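Gentamicin resistance protein (Enterococcus gallinarum, PDB 6CTZ) acts as an aminoglycoside-2''-phosphotransferase that confers gentamicin resistance, probably using GTP to phosphorylate bound aminoglycosides such as kanamycin. Local coordinates at residues A[129-134]-A[218-223]; A[237-242]-A[253-258]. The protein carries 2 engineered substitutions. All coordinates share one frame; numbering follows the deposited sequence.

Contact 1. Residues A[129-134]-A[218-223]; sequences ETAISA and AAISDP
Ala131, Ile132 and Ile220 meet through saturated carbons alone, with no flat side-chain group among them. Ile220 supplies both of its contacts from one branch. Its CD1 reaches the methyl of Ala131, with CD1 and Ala131 CB 3.8 Å apart, while one carbon further back its CG1 lies 3.8 Å from CG1 of Ile132. The torsions explain this division. Ile220 places CG1 anti to its carbonyl carbon, and a second turn of -53° then bends CD1 away from a straight path and onto Ala131. Ile132 runs out nearly straight instead (chi2 169°), and the two isoleucine side chains cross at about a right angle, meeting at their mid-chain methylenes. Ala131 and Ile220 are buried, whereas Ile132 is exposed.

Helix 128-133 ends one residue further on. Ser133 OG donates to Thr130 O at 2.7 Å, and Ala134 N closes the last turn onto Ala131 O at 2.9 Å; Ala134 itself has already left the helical conformation. On the other side, the chain turns a corner at Ile220, in the loop that follows the Asp-Phe-Gly sequence carrying the magnesium ligand Asp214. The side chain of Asp217, which lines the kanamycin pocket, is about 12 Å from that of Ile220. The corner is held by backbone hydrogen bonds that pair Ile220 with Pro137 and Thr139, Ala219 with Ile189 and Ser221 with Arg187. Ile220 also packs on Leu188 of strand 187-189, and helix 46-62 comes in beside the short helix, with Leu61 against Thr130 and Ala134.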
ATOM      1  N   GLU A 129      16.205  -7.037  10.911  1.00 12.36           N
ATOM      2  CA  GLU A 129      16.603  -6.376  12.155  1.00 12.57           C
ATOM      3  C   GLU A 129      16.878  -4.891  11.948  1.00 13.03           C
ATOM      4  O   GLU A 129      16.571  -4.079  12.827  1.00 13.19           O
ATOM      5  CB  GLU A 129      17.803  -7.085  12.788  1.00 14.22           C
ATOM      6  CG  GLU A 129      19.129  -6.951  12.048  1.00 16.23           C
ATOM      7  CD  GLU A 129      19.314  -7.931  10.898  1.00 17.96           C
ATOM      8  OE1 GLU A 129      18.357  -8.666  10.535  1.00 17.44           O
ATOM      9  OE2 GLU A 129      20.438  -7.956  10.354  1.00 20.20           O
ATOM     10  N   THR A 130      17.422  -4.513  10.788  1.00 12.73           N
ATOM     11  CA  THR A 130      17.629  -3.097  10.505  1.00 13.34           C
ATOM     12  C   THR A 130      16.294  -2.376  10.370  1.00 13.39           C
ATOM     13  O   THR A 130      16.107  -1.273  10.901  1.00 13.46           O
ATOM     14  CB  THR A 130      18.452  -2.960   9.227  1.00 15.05           C
ATOM     15  OG1 THR A 130      19.708  -3.631   9.409  1.00 16.42           O
ATOM     16  CG2 THR A 130      18.696  -1.483   8.893  1.00 16.72           C
ATOM     17  N   ALA A 131      15.344  -2.994   9.671  1.00 12.71           N
ATOM     18  CA  ALA A 131      14.017  -2.401   9.566  1.00 11.81           C
ATOM     19  C   ALA A 131      13.357  -2.250  10.934  1.00 11.34           C
ATOM     20  O   ALA A 131      12.792  -1.191  11.236  1.00 12.17           O
ATOM     21  CB  ALA A 131      13.149  -3.236   8.627  1.00 12.86           C
ATOM     22  N   ILE A 132      13.432  -3.285  11.787  1.00 11.37           N
ATOM     23  CA  ILE A 132      12.818  -3.179  13.110  1.00 11.75           C
ATOM     24  C   ILE A 132      13.442  -2.032  13.900  1.00 11.63           C
ATOM     25  O   ILE A 132      12.744  -1.280  14.595  1.00 13.53           O
ATOM     26  CB  ILE A 132      12.905  -4.513  13.874  1.00 12.53           C
ATOM     27  CG1 ILE A 132      12.137  -5.612  13.135  1.00 13.63           C
ATOM     28  CG2 ILE A 132      12.356  -4.353  15.292  1.00 13.59           C
ATOM     29  CD1 ILE A 132      12.417  -7.008  13.697  1.00 15.20           C
ATOM     30  N   SER A 133      14.770  -1.880  13.803  1.00 11.97           N
ATOM     31  CA  SER A 133      15.458  -0.798  14.499  1.00 13.67           C
ATOM     32  C   SER A 133      15.001   0.574  14.016  1.00 14.05           C
ATOM     33  O   SER A 133      15.133   1.556  14.754  1.00 16.61           O
ATOM     34  CB  SER A 133      16.970  -0.959  14.313  1.00 15.45           C
ATOM     35  OG  SER A 133      17.401  -0.435  13.062  1.00 17.74           O
ATOM     36  N   ALA A 134      14.477   0.660  12.793  1.00 13.19           N
ATOM     37  CA  ALA A 134      13.953   1.889  12.215  1.00 14.43           C
ATOM     38  C   ALA A 134      12.472   2.098  12.505  1.00 14.98           C
ATOM     39  O   ALA A 134      11.849   2.962  11.885  1.00 18.83           O
ATOM     40  CB  ALA A 134      14.204   1.913  10.705  1.00 15.64           C
ATOM     41  N   ALA A 218       4.704  -0.036   5.757  1.00  9.78           N
ATOM     42  CA  ALA A 218       5.830  -0.961   5.810  1.00  9.90           C
ATOM     43  C   ALA A 218       5.803  -1.762   7.106  1.00  9.98           C
ATOM     44  O   ALA A 218       5.529  -1.233   8.189  1.00 11.12           O
ATOM     45  CB  ALA A 218       7.157  -0.213   5.682  1.00 11.97           C
ATOM     46  N   ALA A 219       6.071  -3.058   6.986  1.00  9.82           N
ATOM     47  CA  ALA A 219       5.940  -3.961   8.120  1.00 10.87           C
ATOM     48  C   ALA A 219       6.876  -5.139   7.909  1.00 10.50           C
ATOM     49  O   ALA A 219       7.312  -5.411   6.788  1.00 10.69           O
ATOM     50  CB  ALA A 219       4.497  -4.454   8.275  1.00 12.23           C
ATOM     51  N   ILE A 220       7.200  -5.826   8.998  1.00 10.84           N
ATOM     52  CA  ILE A 220       7.821  -7.144   8.912  1.00 11.08           C
ATOM     53  C   ILE A 220       6.665  -8.134   8.949  1.00 11.88           C
ATOM     54  O   ILE A 220       6.004  -8.288   9.984  1.00 12.97           O
ATOM     55  CB  ILE A 220       8.804  -7.394  10.064  1.00 12.21           C
ATOM     56  CG1 ILE A 220       9.877  -6.295  10.107  1.00 13.20           C
ATOM     57  CG2 ILE A 220       9.411  -8.788   9.924  1.00 14.35           C
ATOM     58  CD1 ILE A 220      10.588  -6.085   8.798  1.00 13.82           C
ATOM     59  N   SER A 221       6.369  -8.751   7.811  1.00 10.55           N
ATOM     60  CA  SER A 221       5.152  -9.548   7.713  1.00 10.78           C
ATOM     61  C   SER A 221       5.306 -10.567   6.588  1.00 10.86           C
ATOM     62  O   SER A 221       6.423 -10.868   6.152  1.00 11.28           O
ATOM     63  CB  SER A 221       3.936  -8.626   7.509  1.00 12.86           C
ATOM     64  OG  SER A 221       2.723  -9.322   7.725  1.00 15.51           O
ATOM     65  N   ASP A 222       4.189 -11.091   6.121  1.00 11.55           N
ATOM     66  CA  ASP A 222       4.208 -12.125   5.100  1.00 11.40           C
ATOM     67  C   ASP A 222       4.503 -11.484   3.749  1.00 11.37           C
ATOM     68  O   ASP A 222       3.718 -10.645   3.293  1.00 11.27           O
ATOM     69  CB  ASP A 222       2.842 -12.794   5.068  1.00 12.84           C
ATOM     70  CG  ASP A 222       2.790 -14.002   4.158  1.00 12.64           C
ATOM     71  OD1 ASP A 222       3.650 -14.152   3.254  1.00 13.02           O
ATOM     72  OD2 ASP A 222       1.859 -14.807   4.347  1.00 14.08           O
ATOM     73  N   PRO A 223       5.603 -11.848   3.077  1.00 11.10           N
ATOM     74  CA  PRO A 223       5.894 -11.232   1.771  1.00 11.41           C
ATOM     75  C   PRO A 223       4.792 -11.434   0.749  1.00 11.11           C
ATOM     76  O   PRO A 223       4.643 -10.615  -0.168  1.00 12.14           O
ATOM     77  CB  PRO A 223       7.214 -11.894   1.351  1.00 13.05           C
ATOM     78  CG  PRO A 223       7.235 -13.205   2.118  1.00 14.15           C
ATOM     79  CD  PRO A 223       6.604 -12.871   3.437  1.00 12.33           C
TER

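Contact 2. Residues A[237-242]-A[253-258]; sequences LFTRQV and TLIRKV. Engineered in segment 253-258: Leu254 (natural residue His).
A helix-loop-helix unit in the C-terminal part of this kinase-like phosphotransferase fold brings Thr239 and Arg240 of helix 236-246 against Ile255 of helix 251-276. The CA of Ile255 lies 7.9 Å from that of Arg240, and its CB is directed toward helix 236-246, where Ile255 fits among Glu236, Thr239, Arg240 and Met243 as a knob in a hole. CD1 is shared, resting 4.0 Å from CG2 of Thr239 and 4.1 Å from CG of Arg240. Thr239 offers its methyl here because CG2 stands anti to the backbone N, and the hydroxyl OG1, beside the backbone N, hydrogen-bonds to Gly235 O one turn earlier in the chain.

Beside this contact, the engineered Leu254 (histidine in the natural sequence) packs on Met243 and Glu248. A magnesium site involving positions 248 and 254 has been seen in this protein, but no ion is bound there in this chain.

Arg240 does two jobs. Its aliphatic chain, extended from CG to NE, crosses Ile255 at about a right angle. The guanidinium then makes salt bridges from NE to Glu236 OE2 and from NH2 to Asp252 OD1, bridging acids of both helices, which should restrict rotation of the plane. With chi4 at -89° that plane presents one face to the isoleucine, whose CG1 sits 3.7 Å above it, offset toward the rim and 3.9 Å from Arg240 NE.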
ATOM      1  N   LEU A 237      -3.588 -12.023 -14.381  1.00 15.33           N
ATOM      2  CA  LEU A 237      -2.572 -12.321 -15.389  1.00 16.75           C
ATOM      3  C   LEU A 237      -1.274 -11.582 -15.095  1.00 14.50           C
ATOM      4  O   LEU A 237      -0.188 -12.177 -15.102  1.00 14.20           O
ATOM      5  CB  LEU A 237      -3.093 -11.996 -16.790  1.00 19.86           C
ATOM      6  CG  LEU A 237      -4.008 -13.066 -17.383  1.00 25.04           C
ATOM      7  CD1 LEU A 237      -4.573 -12.582 -18.703  1.00 27.17           C
ATOM      8  CD2 LEU A 237      -3.255 -14.371 -17.585  1.00 26.25           C
ATOM      9  N   PHE A 238      -1.372 -10.284 -14.796  1.00 13.59           N
ATOM     10  CA  PHE A 238      -0.175  -9.518 -14.467  1.00 13.08           C
ATOM     11  C   PHE A 238       0.459 -10.025 -13.182  1.00 12.24           C
ATOM     12  O   PHE A 238       1.689 -10.150 -13.090  1.00 12.35           O
ATOM     13  CB  PHE A 238      -0.516  -8.035 -14.339  1.00 13.51           C
ATOM     14  CG  PHE A 238       0.664  -7.190 -13.987  1.00 13.77           C
ATOM     15  CD1 PHE A 238       1.555  -6.785 -14.972  1.00 15.60           C
ATOM     16  CD2 PHE A 238       0.905  -6.821 -12.673  1.00 14.12           C
ATOM     17  CE1 PHE A 238       2.650  -6.015 -14.654  1.00 16.91           C
ATOM     18  CE2 PHE A 238       2.004  -6.050 -12.355  1.00 14.59           C
ATOM     19  CZ  PHE A 238       2.878  -5.653 -13.350  1.00 16.41           C
ATOM     20  N   THR A 239      -0.365 -10.322 -12.175  1.00 11.61           N
ATOM     21  CA  THR A 239       0.165 -10.814 -10.911  1.00 11.03           C
ATOM     22  C   THR A 239       0.946 -12.105 -11.114  1.00 10.95           C
ATOM     23  O   THR A 239       2.029 -12.280 -10.539  1.00 11.14           O
ATOM     24  CB  THR A 239      -0.983 -11.004  -9.918  1.00 11.55           C
ATOM     25  OG1 THR A 239      -1.607  -9.738  -9.675  1.00 12.46           O
ATOM     26  CG2 THR A 239      -0.482 -11.551  -8.609  1.00 11.97           C
ATOM     27  N   ARG A 240       0.422 -13.011 -11.945  1.00 11.51           N
ATOM     28  CA  ARG A 240       1.124 -14.261 -12.218  1.00 12.00           C
ATOM     29  C   ARG A 240       2.448 -14.020 -12.930  1.00 11.70           C
ATOM     30  O   ARG A 240       3.400 -14.781 -12.733  1.00 12.88           O
ATOM     31  CB  ARG A 240       0.227 -15.191 -13.035  1.00 12.27           C
ATOM     32  CG  ARG A 240      -0.848 -15.868 -12.209  1.00 13.24           C
ATOM     33  CD  ARG A 240      -1.816 -16.655 -13.094  1.00 14.17           C
ATOM     34  NE  ARG A 240      -2.752 -17.465 -12.315  1.00 14.93           N
ATOM     35  CZ  ARG A 240      -2.508 -18.714 -11.923  1.00 15.70           C
ATOM     36  NH1 ARG A 240      -1.356 -19.297 -12.233  1.00 17.14           N
ATOM     37  NH2 ARG A 240      -3.409 -19.369 -11.204  1.00 17.23           N
ATOM     38  N   GLN A 241       2.531 -12.969 -13.762  1.00 11.87           N
ATOM     39  CA  GLN A 241       3.794 -12.613 -14.405  1.00 13.26           C
ATOM     40  C   GLN A 241       4.829 -12.168 -13.378  1.00 12.15           C
ATOM     41  O   GLN A 241       6.000 -12.550 -13.466  1.00 12.55           O
ATOM     42  CB  GLN A 241       3.580 -11.483 -15.414  1.00 16.12           C
ATOM     43  CG  GLN A 241       2.789 -11.812 -16.662  1.00 20.84           C
ATOM     44  CD  GLN A 241       2.686 -10.602 -17.586  1.00 25.54           C
ATOM     45  OE1 GLN A 241       1.719  -9.839 -17.527  1.00 28.61           O
ATOM     46  NE2 GLN A 241       3.698 -10.411 -18.427  1.00 26.32           N
ATOM     47  N   VAL A 242       4.420 -11.341 -12.413  1.00 10.94           N
ATOM     48  CA  VAL A 242       5.329 -10.944 -11.336  1.00 10.65           C
ATOM     49  C   VAL A 242       5.787 -12.168 -10.553  1.00 10.68           C
ATOM     50  O   VAL A 242       6.982 -12.349 -10.289  1.00 11.37           O
ATOM     51  CB  VAL A 242       4.668  -9.895 -10.422  1.00 10.83           C
ATOM     52  CG1 VAL A 242       5.625  -9.523  -9.295  1.00 11.17           C
ATOM     53  CG2 VAL A 242       4.273  -8.636 -11.214  1.00 11.49           C
ATOM     54  N   THR A 253      -1.917 -22.312  -5.896  1.00 15.39           N
ATOM     55  CA  THR A 253      -2.083 -22.191  -4.452  1.00 15.33           C
ATOM     56  C   THR A 253      -1.775 -20.772  -3.983  1.00 13.10           C
ATOM     57  O   THR A 253      -2.505 -20.214  -3.155  1.00 12.98           O
ATOM     58  CB  THR A 253      -1.190 -23.204  -3.738  1.00 16.97           C
ATOM     59  OG1 THR A 253      -1.558 -24.525  -4.151  1.00 18.76           O
ATOM     60  CG2 THR A 253      -1.332 -23.090  -2.230  1.00 18.59           C
ATOM     61  N   LEU A 254      -0.707 -20.167  -4.514  1.00 12.23           N
ATOM     62  CA  LEU A 254      -0.345 -18.819  -4.097  1.00 11.84           C
ATOM     63  C   LEU A 254      -1.423 -17.812  -4.487  1.00 10.65           C
ATOM     64  O   LEU A 254      -1.746 -16.905  -3.706  1.00 11.21           O
ATOM     65  CB  LEU A 254       1.021 -18.436  -4.677  1.00 11.80           C
ATOM     66  CG  LEU A 254       1.535 -17.040  -4.312  1.00 11.36           C
ATOM     67  CD1 LEU A 254       1.602 -16.799  -2.807  1.00 13.23           C
ATOM     68  CD2 LEU A 254       2.898 -16.837  -4.944  1.00 12.31           C
ATOM     69  N   ILE A 255      -2.001 -17.954  -5.686  1.00 11.77           N
ATOM     70  CA  ILE A 255      -3.081 -17.054  -6.088  1.00 11.93           C
ATOM     71  C   ILE A 255      -4.285 -17.218  -5.171  1.00 10.99           C
ATOM     72  O   ILE A 255      -4.936 -16.237  -4.794  1.00 12.25           O
ATOM     73  CB  ILE A 255      -3.442 -17.252  -7.573  1.00 12.49           C
ATOM     74  CG1 ILE A 255      -2.375 -16.633  -8.476  1.00 13.25           C
ATOM     75  CG2 ILE A 255      -4.837 -16.709  -7.886  1.00 14.10           C
ATOM     76  CD1 ILE A 255      -2.371 -15.095  -8.493  1.00 13.97           C
ATOM     77  N   ARG A 256      -4.607 -18.462  -4.796  1.00 11.51           N
ATOM     78  CA  ARG A 256      -5.683 -18.673  -3.831  1.00 12.18           C
ATOM     79  C   ARG A 256      -5.391 -17.948  -2.520  1.00 11.15           C
ATOM     80  O   ARG A 256      -6.253 -17.242  -1.981  1.00 11.87           O
ATOM     81  CB  ARG A 256      -5.912 -20.166  -3.593  1.00 14.16           C
ATOM     82  CG  ARG A 256      -6.920 -20.428  -2.481  1.00 14.89           C
ATOM     83  CD  ARG A 256      -8.299 -19.845  -2.779  1.00 15.73           C
ATOM     84  NE  ARG A 256      -8.853 -20.336  -4.040  1.00 16.84           N
ATOM     85  CZ  ARG A 256      -9.555 -21.456  -4.170  1.00 18.30           C
ATOM     86  NH1 ARG A 256      -9.809 -22.221  -3.114  1.00 18.37           N
ATOM     87  NH2 ARG A 256     -10.005 -21.803  -5.366  1.00 19.00           N
ATOM     88  N   LYS A 257      -4.168 -18.093  -2.006  1.00 11.15           N
ATOM     89  CA  LYS A 257      -3.794 -17.391  -0.782  1.00 11.19           C
ATOM     90  C   LYS A 257      -3.976 -15.884  -0.925  1.00 10.48           C
ATOM     91  O   LYS A 257      -4.568 -15.231  -0.057  1.00 11.20           O
ATOM     92  CB  LYS A 257      -2.342 -17.702  -0.441  1.00 11.86           C
ATOM     93  CG  LYS A 257      -1.883 -17.077   0.859  1.00 12.66           C
ATOM     94  CD  LYS A 257      -0.419 -17.356   1.130  1.00 12.20           C
ATOM     95  CE  LYS A 257       0.065 -16.606   2.355  1.00 13.37           C
ATOM     96  NZ  LYS A 257       1.506 -16.856   2.629  1.00 13.34           N
ATOM     97  N   VAL A 258      -3.463 -15.313  -2.018  1.00 10.54           N
ATOM     98  CA  VAL A 258      -3.590 -13.870  -2.196  1.00 10.08           C
ATOM     99  C   VAL A 258      -5.056 -13.475  -2.366  1.00 10.96           C
ATOM    100  O   VAL A 258      -5.479 -12.414  -1.892  1.00 11.80           O
ATOM    101  CB  VAL A 258      -2.705 -13.389  -3.361  1.00 10.76           C
ATOM    102  CG1 VAL A 258      -2.846 -11.878  -3.547  1.00 11.05           C
ATOM    103  CG2 VAL A 258      -1.261 -13.716  -3.086  1.00 11.82           C
TER

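From the N terminus, the chain lays down helix 128-133, and contact 1 joins it to 218-223 across 83 intervening residues, a long loop that takes in strand 187-189 and several helices. Contact 2 follows after it in series, neither nested nor crossing, and closes the tight turn between helices 236-246 and 251-276, with ten residues between its segments. Their centres are 23 Å apart, but the two are joined directly: Lys257 NZ forms a 2.7 Å salt bridge with Asp222 OD2, and a second with Asp224. The long helix 251-276 is thereby fastened to the turning loop beyond the magnesium site.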